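Local coordinates for protein hypothetical P60 katanin (Sulfolobus acidocaldarius, PDB 2W2U) that forms part of the archaeal cell division machinery as an AAA-family ATPase, this chain being its MIT domain, which binds a peptide of its ESCRT-III partner, at residues E47-A50 / Q51-S54. Sequence-based numbering, arbitrary orientation.
Sequences EVLA and QLVS
Leu52 reaches back along helix 35-55 and brings its CD1 methyl up to the side chains of both Val48 and Leu49. CD1 lies 4.3 Å from Leu49 CD2 and 4.5 Å from Val48 CG1, a loose van der Waals approach to one methyl of each neighbour. The first torsion of Leu52 (chi1 -80°) turns CG back over the preceding turn, where CD1 also rests 3.9 Å from Val48 O. Val53, one residue on, meets the backbone instead: its CG2 lies 3.3 Å from Leu49 O.

Beneath these side chains four successive i to i+4 hydrogen bonds tie the two turns, the straightest being Val53 N to Leu49 O at 3.0 Å with an N-H...O angle of 166°. Ala50 O takes two donors: the amide of Ser54 at 3.0 Å and, weakly, the hydroxyl, Ser54 OG lying 3.5 Å away. A short polar side chain folded back this way suits an exposed helical position. Gln51 and Glu47 are exposed as well; Gln51 starts out extended and then bends at chi2 (70°), leading its amide away from the preceding turn, whereas Ala50 adds just a methyl.

The residues sort into an outer side of Glu47, Gln51, Ser54 and the small Ala50, and an inner side of Val48, Leu49, Leu52 and Val53, which is buried. Val48 meets Met18 and Ala19 of helix 11-31, Leu52 touches both Leu15 of that helix and Tyr65 of helix 62-81, and Leu49 packs on Ile69 and on an apolar side chain of the bound peptide. Branched aliphatic residues spaced three and four apart on an amphipathic middle helix are characteristic of the three-helix bundle of MIT domains.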
loop_
_atom_site.group_PDB
_atom_site.type_symbol
_atom_site.label_atom_id
_atom_site.label_comp_id
_atom_site.label_asym_id
_atom_site.label_seq_id
_atom_site.Cartn_x
_atom_site.Cartn_y
_atom_site.Cartn_z
ATOM N N GLU A 47 1.348 5.974 -2.892
ATOM C CA GLU A 47 1.758 7.357 -2.662
ATOM C C GLU A 47 2.150 7.633 -1.202
ATOM O O GLU A 47 3.146 8.310 -0.945
ATOM C CB GLU A 47 0.664 8.322 -3.124
ATOM C CG GLU A 47 1.119 9.770 -3.237
ATOM C CD GLU A 47 -0.043 10.733 -3.437
ATOM O OE1 GLU A 47 -1.213 10.289 -3.366
ATOM O OE2 GLU A 47 0.217 11.934 -3.664
ATOM N N VAL A 48 1.373 7.122 -0.251
ATOM C CA VAL A 48 1.727 7.275 1.174
ATOM C C VAL A 48 3.011 6.499 1.500
ATOM O O VAL A 48 3.870 6.993 2.234
ATOM C CB VAL A 48 0.582 6.845 2.132
ATOM C CG1 VAL A 48 0.990 7.044 3.585
ATOM C CG2 VAL A 48 -0.704 7.634 1.839
ATOM N N LEU A 49 3.136 5.295 0.942
ATOM C CA LEU A 49 4.325 4.465 1.151
ATOM C C LEU A 49 5.578 5.083 0.515
ATOM O O LEU A 49 6.670 4.980 1.072
ATOM C CB LEU A 49 4.097 3.024 0.663
ATOM C CG LEU A 49 3.134 2.117 1.457
ATOM C CD1 LEU A 49 2.781 0.841 0.677
ATOM C CD2 LEU A 49 3.677 1.761 2.841
ATOM N N ALA A 50 5.409 5.745 -0.630
ATOM C CA ALA A 50 6.508 6.482 -1.256
ATOM C C ALA A 50 6.959 7.653 -0.381
ATOM O O ALA A 50 8.154 7.922 -0.267
ATOM C CB ALA A 50 6.122 6.959 -2.663
ATOM N N GLN A 51 5.999 8.330 0.248
ATOM C CA GLN A 51 6.295 9.425 1.168
ATOM C C GLN A 51 7.089 8.941 2.392
ATOM O O GLN A 51 8.054 9.597 2.815
ATOM C CB GLN A 51 4.999 10.114 1.612
ATOM C CG GLN A 51 5.202 11.261 2.603
ATOM C CD GLN A 51 5.849 12.475 1.961
ATOM O OE1 GLN A 51 5.349 12.998 0.968
ATOM N NE2 GLN A 51 6.962 12.939 2.534
ATOM N N LEU A 52 6.662 7.804 2.949
ATOM C CA LEU A 52 7.362 7.139 4.055
ATOM C C LEU A 52 8.799 6.755 3.687
ATOM O O LEU A 52 9.721 6.977 4.471
ATOM C CB LEU A 52 6.570 5.922 4.552
ATOM C CG LEU A 52 5.382 6.161 5.500
ATOM C CD1 LEU A 52 4.463 4.957 5.540
ATOM C CD2 LEU A 52 5.834 6.521 6.915
ATOM N N VAL A 53 8.977 6.196 2.491
ATOM C CA VAL A 53 10.303 5.945 1.916
ATOM C C VAL A 53 11.176 7.217 1.841
ATOM O O VAL A 53 12.329 7.174 2.233
ATOM C CB VAL A 53 10.207 5.250 0.527
ATOM C CG1 VAL A 53 11.555 5.292 -0.222
ATOM C CG2 VAL A 53 9.731 3.808 0.684
ATOM N N SER A 54 10.632 8.337 1.351
ATOM C CA SER A 54 11.376 9.615 1.358
ATOM C C SER A 54 11.806 10.054 2.752
ATOM O O SER A 54 12.925 10.524 2.935
ATOM C CB SER A 54 10.566 10.751 0.733
ATOM O OG SER A 54 10.384 10.538 -0.651
#